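Long-range contacts in MmeI (Methylophilus methylotrophus, PDB 5HR4), which binds DNA as a Type IIL restriction-modification enzyme and probably methylates adenine at N6, with S-adenosyl-L-methionine as methyl donor: residues 204-213 with 250-258; 214-225 with 270-280. All coordinates share one frame; numbering follows the deposited sequence.

Interaction 1: residues 204-213 with 250-258; sequences IFEKSLFQEY and HLAAFPYIN
Phe-205 and Phe-254 form a T-shaped (edge-to-face) stack in the helicase spacer domain, where the loop entering helix 209-217 and that helix's first turns pack on the short helix 249-252 and the chain that follows it. The CD1-CE1 edge of Phe-254 drops onto the face of Phe-205, with the ring centroids 4.8 Å apart and the planes at 87°. A CH-pi contact serves the face of Phe-254 itself: Leu-209 CD2 stands 3.5 Å from the Phe-254 centroid, almost on the ring normal. Leu-209 gets there with CG opposite its backbone N (chi1 -159°), and the same methyl carbon meets Ala-253 CB at 3.6 Å.

Aliphatic side chains pack round the Phe-205 ring. Pro-255 runs across Phe-205 at about a right angle, its CD 3.4 Å from Phe-205 CD1. Ile-257 CD1 comes to the edge of that ring and also packs 3.9 Å from Ile-204 CG2. With an alanine in place of Phe-205, Phe-254 would probably lose the face its edge points into, and a gap would open between Phe-254, Pro-255 and Ile-257.

The contact itself is apolar; among the polar atoms, Phe-254 O is bonded to Arg-243 NH1, and the backbone of Phe-205 to that of Ala-199. Phe-210 leads from this apolar patch to Cys-283, a residue of the calcium site.

One helical turn on from Leu-209, Tyr-213 is bonded through OH to His-228 ND1. Its ring takes His-250 CB at the edge, 3.8 Å from Tyr-213 CD1, while Leu-251 CD2 lies 3.6 Å from Tyr-213 CE1.

Interaction 2: residues 214-225 with 270-280; sequences IETKTLEDGSDL and QFDKAMREALL
The guanidinium of Arg-276 has Leu-219 O above one face, 3.1 Å from the plane and toward the rim, and Leu-280 CD1 over the centre of the other. At its edge, in plane, lies Ile-214 O, a carbonyl of helix 209-217 that accepts from Arg-276 NH2 at 3.2 Å in a nearly straight bond (164°), although the donor stands well above the carbonyl plane. Arg-276 reaches it with its chain extended from CG to NE, sliding past Thr-218 CG2. The charge is buried, so these carbonyls probably help to stabilise it. Phe-271, the second flat group, carries Leu-225 CD2 over one face, 3.6 Å from the Phe-271 centroid. A water sits in the plane at its edge, donating to Gly-222 O at 2.7 Å and accepting from Phe-271 N.

Gly-222 closes a type I turn from Leu-219 and lies against the start of helix 273-283, its CA 4.2 Å from that of Asp-272. Its phi is positive (74°), and a CB there would point toward the backbone of Asp-272. Asp-272 is the N-cap, its OD1 taking Met-275 N at 3.1 Å.

Farther along, Leu-280 CD2 packs 3.7 Å from Ile-214 CG2 and also meets Glu-215 CG. Helix 273-283 and the residues leading into it meet several neighbours: helix 209-217 and the turn after it, helix 225-235 through Phe-271 on Ala-226 and Leu-279 on Ile-229, and helix 163-178 through Met-275.

How the interactions relate
Interactions 1 and 2 lie about 17 Å apart, centre to centre, and share helix 209-217, whose first part serves interaction 1 and whose later part leads into interaction 2. Along the chain the segments alternate: 204-213, 214-225, 250-258, then 270-280, so the two contacts interleave along the chain. The contacts also touch directly, with His-250 packed against the Lys-217 side chain and Gln-211 CG near Leu-280 CD2. Both reach helix 225-235, and both approach Cys-283 of the calcium site, through Phe-210 and Ile-214. Together they join the helices of one all-helical region near the calcium site, about 30 Å, nearest atom to nearest atom, from the bound DNA.

Interaction 1: residues 204-213 with 250-258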
loop_
_atom_site.group_PDB
_atom_site.type_symbol
_atom_site.label_atom_id
_atom_site.label_comp_id
_atom_site.label_asym_id
_atom_site.label_seq_id
_atom_site.Cartn_x
_atom_site.Cartn_y
_atom_site.Cartn_z
ATOM N N ILE A 204 10.321 -34.024 -12.899
ATOM C CA ILE A 204 9.441 -33.876 -14.051
ATOM C C ILE A 204 10.180 -34.243 -15.331
ATOM O O ILE A 204 9.729 -35.098 -16.101
ATOM C CB ILE A 204 8.867 -32.454 -14.123
ATOM C CG1 ILE A 204 8.025 -32.175 -12.883
ATOM C CG2 ILE A 204 8.014 -32.338 -15.366
ATOM C CD1 ILE A 204 7.388 -30.819 -12.878
ATOM N N PHE A 205 11.302 -33.574 -15.591
ATOM C CA PHE A 205 12.322 -34.093 -16.491
ATOM C C PHE A 205 13.332 -34.894 -15.675
ATOM O O PHE A 205 13.499 -34.668 -14.474
ATOM C CB PHE A 205 13.086 -32.979 -17.222
ATOM C CG PHE A 205 12.230 -31.991 -17.966
ATOM C CD1 PHE A 205 10.884 -32.203 -18.179
ATOM C CD2 PHE A 205 12.808 -30.841 -18.488
ATOM C CE1 PHE A 205 10.119 -31.277 -18.878
ATOM C CE2 PHE A 205 12.052 -29.918 -19.195
ATOM C CZ PHE A 205 10.706 -30.138 -19.390
ATOM N N GLU A 206 14.022 -35.820 -16.344
ATOM C CA GLU A 206 15.246 -36.376 -15.788
ATOM C C GLU A 206 16.164 -35.240 -15.374
ATOM O O GLU A 206 16.230 -34.206 -16.039
ATOM C CB GLU A 206 15.983 -37.247 -16.804
ATOM C CG GLU A 206 15.327 -38.552 -17.201
ATOM C CD GLU A 206 16.167 -39.293 -18.240
ATOM O OE1 GLU A 206 17.412 -39.307 -18.079
ATOM O OE2 GLU A 206 15.601 -39.827 -19.227
ATOM N N LYS A 207 16.889 -35.448 -14.279
ATOM C CA LYS A 207 17.703 -34.399 -13.679
ATOM C C LYS A 207 18.565 -33.710 -14.724
ATOM O O LYS A 207 19.333 -34.359 -15.441
ATOM C CB LYS A 207 18.576 -34.990 -12.567
ATOM C CG LYS A 207 19.102 -33.949 -11.585
ATOM C CD LYS A 207 19.178 -34.498 -10.149
ATOM C CE LYS A 207 19.411 -33.364 -9.134
ATOM N NZ LYS A 207 19.582 -33.837 -7.720
ATOM N N SER A 208 18.393 -32.397 -14.832
ATOM C CA SER A 208 19.219 -31.532 -15.671
ATOM C C SER A 208 19.053 -31.799 -17.170
ATOM O O SER A 208 19.920 -31.425 -17.964
ATOM C CB SER A 208 20.695 -31.642 -15.275
ATOM O OG SER A 208 20.915 -31.044 -14.006
ATOM N N LEU A 209 17.949 -32.417 -17.590
ATOM C CA LEU A 209 17.821 -32.795 -18.994
ATOM C C LEU A 209 17.794 -31.569 -19.897
ATOM O O LEU A 209 18.414 -31.555 -20.966
ATOM C CB LEU A 209 16.566 -33.629 -19.195
ATOM C CG LEU A 209 16.640 -34.448 -20.466
ATOM C CD1 LEU A 209 17.616 -35.583 -20.270
ATOM C CD2 LEU A 209 15.260 -34.955 -20.805
ATOM N N PHE A 210 17.092 -30.522 -19.471
ATOM C CA PHE A 210 17.082 -29.276 -20.220
ATOM C C PHE A 210 18.484 -28.706 -20.347
ATOM O O PHE A 210 18.922 -28.352 -21.446
ATOM C CB PHE A 210 16.152 -28.269 -19.550
ATOM C CG PHE A 210 15.947 -27.030 -20.344
ATOM C CD1 PHE A 210 15.716 -27.106 -21.708
ATOM C CD2 PHE A 210 15.980 -25.788 -19.737
ATOM C CE1 PHE A 210 15.539 -25.970 -22.453
ATOM C CE2 PHE A 210 15.791 -24.646 -20.473
ATOM C CZ PHE A 210 15.567 -24.737 -21.833
ATOM N N GLN A 211 19.208 -28.612 -19.228
ATOM C CA GLN A 211 20.546 -28.032 -19.274
ATOM C C GLN A 211 21.472 -28.866 -20.141
ATOM O O GLN A 211 22.223 -28.324 -20.960
ATOM C CB GLN A 211 21.133 -27.889 -17.867
ATOM C CG GLN A 211 22.560 -27.326 -17.900
ATOM C CD GLN A 211 23.180 -27.180 -16.530
ATOM O OE1 GLN A 211 22.479 -26.968 -15.543
ATOM N NE2 GLN A 211 24.505 -27.287 -16.458
ATOM N N GLU A 212 21.426 -30.190 -19.988
ATOM C CA GLU A 212 22.320 -31.033 -20.769
ATOM C C GLU A 212 22.042 -30.880 -22.254
ATOM O O GLU A 212 22.978 -30.792 -23.059
ATOM C CB GLU A 212 22.191 -32.492 -20.336
ATOM C CG GLU A 212 22.783 -32.767 -18.949
ATOM C CD GLU A 212 22.230 -34.035 -18.294
ATOM O OE1 GLU A 212 21.809 -34.967 -19.029
ATOM O OE2 GLU A 212 22.214 -34.083 -17.037
ATOM N N TYR A 213 20.765 -30.811 -22.636
ATOM C CA TYR A 213 20.434 -30.673 -24.050
ATOM C C TYR A 213 21.046 -29.399 -24.615
ATOM O O TYR A 213 21.766 -29.430 -25.621
ATOM C CB TYR A 213 18.915 -30.691 -24.252
ATOM C CG TYR A 213 18.522 -30.681 -25.710
ATOM C CD1 TYR A 213 18.198 -31.860 -26.380
ATOM C CD2 TYR A 213 18.492 -29.491 -26.431
ATOM C CE1 TYR A 213 17.849 -31.839 -27.727
ATOM C CE2 TYR A 213 18.153 -29.464 -27.761
ATOM C CZ TYR A 213 17.835 -30.631 -28.410
ATOM O OH TYR A 213 17.491 -30.571 -29.747
ATOM N N HIS A 250 17.510 -37.512 -27.733
ATOM C CA HIS A 250 17.629 -36.537 -26.659
ATOM C C HIS A 250 16.327 -35.758 -26.486
ATOM O O HIS A 250 15.904 -35.496 -25.354
ATOM C CB HIS A 250 18.821 -35.614 -26.932
ATOM C CG HIS A 250 20.117 -36.342 -27.184
ATOM N ND1 HIS A 250 21.257 -35.702 -27.628
ATOM C CD2 HIS A 250 20.455 -37.649 -27.046
ATOM C CE1 HIS A 250 22.236 -36.581 -27.758
ATOM N NE2 HIS A 250 21.776 -37.769 -27.410
ATOM N N LEU A 251 15.658 -35.405 -27.592
ATOM C CA LEU A 251 14.373 -34.716 -27.480
ATOM C C LEU A 251 13.285 -35.657 -26.978
ATOM O O LEU A 251 12.420 -35.253 -26.188
ATOM C CB LEU A 251 13.962 -34.106 -28.823
ATOM C CG LEU A 251 14.721 -32.881 -29.342
ATOM C CD1 LEU A 251 14.495 -32.690 -30.851
ATOM C CD2 LEU A 251 14.333 -31.619 -28.568
ATOM N N ALA A 252 13.310 -36.918 -27.425
ATOM C CA ALA A 252 12.303 -37.880 -26.994
ATOM C C ALA A 252 12.346 -38.152 -25.487
ATOM O O ALA A 252 11.385 -38.695 -24.941
ATOM C CB ALA A 252 12.456 -39.179 -27.802
ATOM N N ALA A 253 13.408 -37.759 -24.789
ATOM C CA ALA A 253 13.446 -37.967 -23.348
ATOM C C ALA A 253 12.543 -37.012 -22.579
ATOM O O ALA A 253 12.357 -37.210 -21.377
ATOM C CB ALA A 253 14.882 -37.847 -22.840
ATOM N N PHE A 254 11.999 -36.047 -23.196
ATOM C CA PHE A 254 11.196 -35.079 -22.452
ATOM C C PHE A 254 9.745 -35.525 -22.392
ATOM O O PHE A 254 9.188 -35.956 -23.400
ATOM C CB PHE A 254 11.259 -33.698 -23.101
ATOM C CG PHE A 254 12.555 -32.997 -22.898
ATOM C CD1 PHE A 254 12.725 -32.134 -21.830
ATOM C CD2 PHE A 254 13.606 -33.207 -23.760
ATOM C CE1 PHE A 254 13.933 -31.488 -21.629
ATOM C CE2 PHE A 254 14.812 -32.566 -23.567
ATOM C CZ PHE A 254 14.978 -31.709 -22.496
ATOM N N PRO A 255 9.103 -35.403 -21.241
ATOM C CA PRO A 255 7.736 -35.919 -21.110
ATOM C C PRO A 255 6.752 -35.035 -21.848
ATOM O O PRO A 255 7.038 -33.883 -22.172
ATOM C CB PRO A 255 7.487 -35.861 -19.600
ATOM C CG PRO A 255 8.320 -34.637 -19.158
ATOM C CD PRO A 255 9.544 -34.653 -20.041
ATOM N N TYR A 256 5.566 -35.583 -22.067
ATOM C CA TYR A 256 4.415 -34.796 -22.500
ATOM C C TYR A 256 3.855 -33.990 -21.323
ATOM O O TYR A 256 3.611 -34.540 -20.237
ATOM C CB TYR A 256 3.368 -35.746 -23.098
ATOM C CG TYR A 256 1.976 -35.189 -23.323
ATOM C CD1 TYR A 256 1.739 -34.175 -24.253
ATOM C CD2 TYR A 256 0.880 -35.711 -22.631
ATOM C CE1 TYR A 256 0.446 -33.676 -24.462
ATOM C CE2 TYR A 256 -0.409 -35.220 -22.832
ATOM C CZ TYR A 256 -0.629 -34.207 -23.749
ATOM O OH TYR A 256 -1.926 -33.722 -23.935
ATOM N N ILE A 257 3.666 -32.678 -21.523
ATOM C CA ILE A 257 3.238 -31.777 -20.451
ATOM C C ILE A 257 1.844 -31.186 -20.718
ATOM O O ILE A 257 0.977 -31.191 -19.836
ATOM C CB ILE A 257 4.282 -30.662 -20.220
ATOM C CG1 ILE A 257 5.649 -31.275 -19.938
ATOM C CG2 ILE A 257 3.880 -29.783 -19.057
ATOM C CD1 ILE A 257 5.764 -31.771 -18.502
ATOM N N ASN A 258 1.639 -30.607 -21.899
ATOM C CA ASN A 258 0.332 -30.140 -22.418
ATOM C C ASN A 258 -0.181 -29.001 -21.551
ATOM O O ASN A 258 0.588 -28.103 -21.176
ATOM C CB ASN A 258 -0.634 -31.253 -22.508
ATOM C CG ASN A 258 -1.919 -30.864 -23.231
ATOM O OD1 ASN A 258 -2.922 -31.579 -23.111
ATOM N ND2 ASN A 258 -1.899 -29.737 -24.002
#

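Interaction 2: residues 214-225 with 270-280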
loop_
_atom_site.group_PDB
_atom_site.type_symbol
_atom_site.label_atom_id
_atom_site.label_comp_id
_atom_site.label_asym_id
_atom_site.label_seq_id
_atom_site.Cartn_x
_atom_site.Cartn_y
_atom_site.Cartn_z
ATOM N N ILE A 214 20.785 -28.268 -23.959
ATOM C CA ILE A 214 21.371 -27.000 -24.372
ATOM C C ILE A 214 22.892 -27.113 -24.457
ATOM O O ILE A 214 23.514 -26.658 -25.423
ATOM C CB ILE A 214 20.921 -25.889 -23.405
ATOM C CG1 ILE A 214 19.393 -25.838 -23.345
ATOM C CG2 ILE A 214 21.455 -24.533 -23.826
ATOM C CD1 ILE A 214 18.862 -24.793 -22.408
ATOM N N GLU A 215 23.519 -27.741 -23.466
ATOM C CA GLU A 215 24.977 -27.810 -23.472
ATOM C C GLU A 215 25.533 -28.733 -24.553
ATOM O O GLU A 215 26.690 -28.562 -24.953
ATOM C CB GLU A 215 25.493 -28.258 -22.106
ATOM C CG GLU A 215 25.324 -27.224 -20.997
ATOM C CD GLU A 215 25.675 -27.777 -19.618
ATOM O OE1 GLU A 215 25.873 -29.010 -19.511
ATOM O OE2 GLU A 215 25.751 -26.980 -18.644
ATOM N N THR A 216 24.758 -29.693 -25.045
ATOM C CA THR A 216 25.309 -30.688 -25.956
ATOM C C THR A 216 24.775 -30.579 -27.379
ATOM O O THR A 216 25.509 -30.852 -28.336
ATOM C CB THR A 216 25.043 -32.102 -25.416
ATOM O OG1 THR A 216 23.634 -32.352 -25.395
ATOM C CG2 THR A 216 25.589 -32.255 -23.997
ATOM N N LYS A 217 23.522 -30.173 -27.553
ATOM C CA LYS A 217 22.918 -30.121 -28.871
ATOM C C LYS A 217 22.782 -28.699 -29.403
ATOM O O LYS A 217 22.161 -28.503 -30.449
ATOM C CB LYS A 217 21.553 -30.816 -28.843
ATOM C CG LYS A 217 21.633 -32.312 -28.549
ATOM C CD LYS A 217 20.780 -33.153 -29.509
ATOM C CE LYS A 217 21.510 -33.444 -30.817
ATOM N NZ LYS A 217 20.896 -34.576 -31.564
ATOM N N THR A 218 23.368 -27.714 -28.730
ATOM C CA THR A 218 23.198 -26.309 -29.077
ATOM C C THR A 218 24.552 -25.627 -29.208
ATOM O O THR A 218 25.444 -25.835 -28.382
ATOM C CB THR A 218 22.342 -25.587 -28.026
ATOM O OG1 THR A 218 20.971 -25.955 -28.212
ATOM C CG2 THR A 218 22.466 -24.099 -28.156
ATOM N N LEU A 219 24.685 -24.800 -30.249
ATOM C CA LEU A 219 25.953 -24.170 -30.586
ATOM C C LEU A 219 26.338 -23.113 -29.553
ATOM O O LEU A 219 25.484 -22.449 -28.954
ATOM C CB LEU A 219 25.874 -23.528 -31.968
ATOM C CG LEU A 219 26.005 -24.360 -33.244
ATOM C CD1 LEU A 219 26.162 -23.413 -34.418
ATOM C CD2 LEU A 219 27.176 -25.346 -33.157
ATOM N N GLU A 220 27.650 -22.944 -29.367
ATOM C CA GLU A 220 28.143 -22.040 -28.330
ATOM C C GLU A 220 27.813 -20.581 -28.632
ATOM O O GLU A 220 27.641 -19.787 -27.699
ATOM C CB GLU A 220 29.648 -22.217 -28.157
ATOM C CG GLU A 220 30.283 -21.215 -27.213
ATOM C CD GLU A 220 31.782 -21.141 -27.392
ATOM O OE1 GLU A 220 32.310 -21.936 -28.201
ATOM O OE2 GLU A 220 32.429 -20.296 -26.733
ATOM N N ASP A 221 27.721 -20.206 -29.914
ATOM C CA ASP A 221 27.401 -18.829 -30.278
ATOM C C ASP A 221 25.919 -18.501 -30.139
ATOM O O ASP A 221 25.530 -17.360 -30.389
ATOM C CB ASP A 221 27.860 -18.543 -31.707
ATOM C CG ASP A 221 27.241 -19.490 -32.734
ATOM O OD1 ASP A 221 26.741 -20.574 -32.361
ATOM O OD2 ASP A 221 27.263 -19.149 -33.937
ATOM N N GLY A 222 25.085 -19.464 -29.746
ATOM C CA GLY A 222 23.673 -19.211 -29.545
ATOM C C GLY A 222 22.864 -19.049 -30.807
ATOM O O GLY A 222 21.677 -18.720 -30.721
ATOM N N SER A 223 23.467 -19.287 -31.977
ATOM C CA SER A 223 22.787 -19.023 -33.245
ATOM C C SER A 223 21.595 -19.956 -33.455
ATOM O O SER A 223 20.545 -19.526 -33.939
ATOM C CB SER A 223 23.780 -19.152 -34.403
ATOM O OG SER A 223 24.303 -20.474 -34.484
ATOM N N ASP A 224 21.730 -21.229 -33.077
ATOM C CA ASP A 224 20.700 -22.235 -33.305
ATOM C C ASP A 224 19.805 -22.496 -32.093
ATOM O O ASP A 224 18.891 -23.321 -32.186
ATOM C CB ASP A 224 21.352 -23.551 -33.765
ATOM C CG ASP A 224 22.154 -24.248 -32.657
ATOM O OD1 ASP A 224 22.586 -23.585 -31.681
ATOM O OD2 ASP A 224 22.364 -25.476 -32.779
ATOM N N LEU A 225 20.021 -21.808 -30.971
ATOM C CA LEU A 225 19.328 -22.192 -29.745
ATOM C C LEU A 225 17.820 -22.055 -29.880
ATOM O O LEU A 225 17.066 -22.893 -29.365
ATOM C CB LEU A 225 19.818 -21.355 -28.570
ATOM C CG LEU A 225 19.010 -21.566 -27.300
ATOM C CD1 LEU A 225 19.101 -23.033 -26.824
ATOM C CD2 LEU A 225 19.539 -20.615 -26.256
ATOM N N GLN A 270 15.526 -15.542 -31.115
ATOM C CA GLN A 270 16.908 -15.586 -31.569
ATOM C C GLN A 270 17.817 -15.240 -30.402
ATOM O O GLN A 270 17.546 -14.290 -29.662
ATOM C CB GLN A 270 17.157 -14.633 -32.745
ATOM C CG GLN A 270 18.574 -14.714 -33.302
ATOM C CD GLN A 270 18.915 -16.071 -33.915
ATOM O OE1 GLN A 270 18.336 -17.100 -33.569
ATOM N NE2 GLN A 270 19.860 -16.072 -34.843
ATOM N N PHE A 271 18.875 -16.024 -30.234
ATOM C CA PHE A 271 19.789 -15.893 -29.115
ATOM C C PHE A 271 21.187 -15.566 -29.638
ATOM O O PHE A 271 21.491 -15.746 -30.819
ATOM C CB PHE A 271 19.828 -17.186 -28.262
ATOM C CG PHE A 271 18.596 -17.420 -27.414
ATOM C CD1 PHE A 271 17.474 -18.035 -27.942
ATOM C CD2 PHE A 271 18.584 -17.081 -26.068
ATOM C CE1 PHE A 271 16.344 -18.269 -27.153
ATOM C CE2 PHE A 271 17.453 -17.315 -25.270
ATOM C CZ PHE A 271 16.335 -17.902 -25.821
ATOM N N ASP A 272 22.043 -15.069 -28.746
ATOM C CA ASP A 272 23.467 -15.037 -29.049
ATOM C C ASP A 272 24.249 -15.693 -27.912
ATOM O O ASP A 272 23.662 -16.366 -27.051
ATOM C CB ASP A 272 23.937 -13.602 -29.303
ATOM C CG ASP A 272 23.792 -12.710 -28.076
ATOM O OD1 ASP A 272 23.123 -13.124 -27.100
ATOM O OD2 ASP A 272 24.348 -11.583 -28.094
ATOM N N LYS A 273 25.568 -15.494 -27.899
ATOM C CA LYS A 273 26.420 -16.140 -26.909
ATOM C C LYS A 273 25.994 -15.774 -25.488
ATOM O O LYS A 273 25.796 -16.653 -24.641
ATOM C CB LYS A 273 27.881 -15.760 -27.170
ATOM C CG LYS A 273 28.911 -16.480 -26.307
ATOM C CD LYS A 273 30.276 -16.511 -26.990
ATOM C CE LYS A 273 31.362 -17.007 -26.051
ATOM N NZ LYS A 273 31.545 -16.046 -24.913
ATOM N N ALA A 274 25.812 -14.479 -25.218
ATOM C CA ALA A 274 25.573 -14.047 -23.843
ATOM C C ALA A 274 24.186 -14.445 -23.357
ATOM O O ALA A 274 24.008 -14.740 -22.168
ATOM C CB ALA A 274 25.755 -12.534 -23.718
ATOM N N MET A 275 23.181 -14.416 -24.247
ATOM C CA MET A 275 21.843 -14.858 -23.855
ATOM C C MET A 275 21.815 -16.359 -23.635
ATOM O O MET A 275 21.048 -16.850 -22.798
ATOM C CB MET A 275 20.791 -14.475 -24.900
ATOM C CG MET A 275 20.556 -12.989 -25.103
ATOM S SD MET A 275 19.872 -12.645 -26.768
ATOM C CE MET A 275 18.115 -12.726 -26.436
ATOM N N ARG A 276 22.636 -17.104 -24.371
ATOM C CA ARG A 276 22.719 -18.533 -24.102
ATOM C C ARG A 276 23.372 -18.785 -22.754
ATOM O O ARG A 276 22.918 -19.643 -21.986
ATOM C CB ARG A 276 23.489 -19.245 -25.207
ATOM C CG ARG A 276 23.518 -20.742 -25.017
ATOM C CD ARG A 276 24.018 -21.414 -26.257
ATOM N NE ARG A 276 24.411 -22.798 -26.031
ATOM C CZ ARG A 276 25.616 -23.169 -25.624
ATOM N NH1 ARG A 276 26.553 -22.253 -25.380
ATOM N NH2 ARG A 276 25.879 -24.459 -25.460
ATOM N N GLU A 277 24.431 -18.035 -22.440
ATOM C CA GLU A 277 25.110 -18.252 -21.170
ATOM C C GLU A 277 24.223 -17.851 -20.010
ATOM O O GLU A 277 24.137 -18.584 -19.020
ATOM C CB GLU A 277 26.437 -17.507 -21.147
ATOM C CG GLU A 277 27.457 -18.175 -22.049
ATOM C CD GLU A 277 28.783 -17.457 -22.080
ATOM O OE1 GLU A 277 28.894 -16.349 -21.503
ATOM O OE2 GLU A 277 29.721 -18.021 -22.685
ATOM N N ALA A 278 23.508 -16.730 -20.143
ATOM C CA ALA A 278 22.547 -16.333 -19.114
ATOM C C ALA A 278 21.531 -17.438 -18.834
ATOM O O ALA A 278 21.186 -17.694 -17.672
ATOM C CB ALA A 278 21.837 -15.043 -19.526
ATOM N N LEU A 279 21.053 -18.118 -19.883
ATOM C CA LEU A 279 20.087 -19.196 -19.692
ATOM C C LEU A 279 20.744 -20.451 -19.123
ATOM O O LEU A 279 20.139 -21.148 -18.302
ATOM C CB LEU A 279 19.375 -19.515 -21.013
ATOM C CG LEU A 279 18.301 -20.622 -20.976
ATOM C CD1 LEU A 279 17.182 -20.306 -19.996
ATOM C CD2 LEU A 279 17.733 -20.859 -22.381
ATOM N N LEU A 280 21.963 -20.776 -19.560
ATOM C CA LEU A 280 22.692 -21.858 -18.907
ATOM C C LEU A 280 23.035 -21.482 -17.469
ATOM O O LEU A 280 23.045 -22.333 -16.571
ATOM C CB LEU A 280 23.963 -22.180 -19.689
ATOM C CG LEU A 280 23.787 -23.003 -20.955
ATOM C CD1 LEU A 280 25.114 -23.110 -21.711
ATOM C CD2 LEU A 280 23.236 -24.368 -20.595
HETATM O O HOH W 1 19.016 -19.085 -31.268
#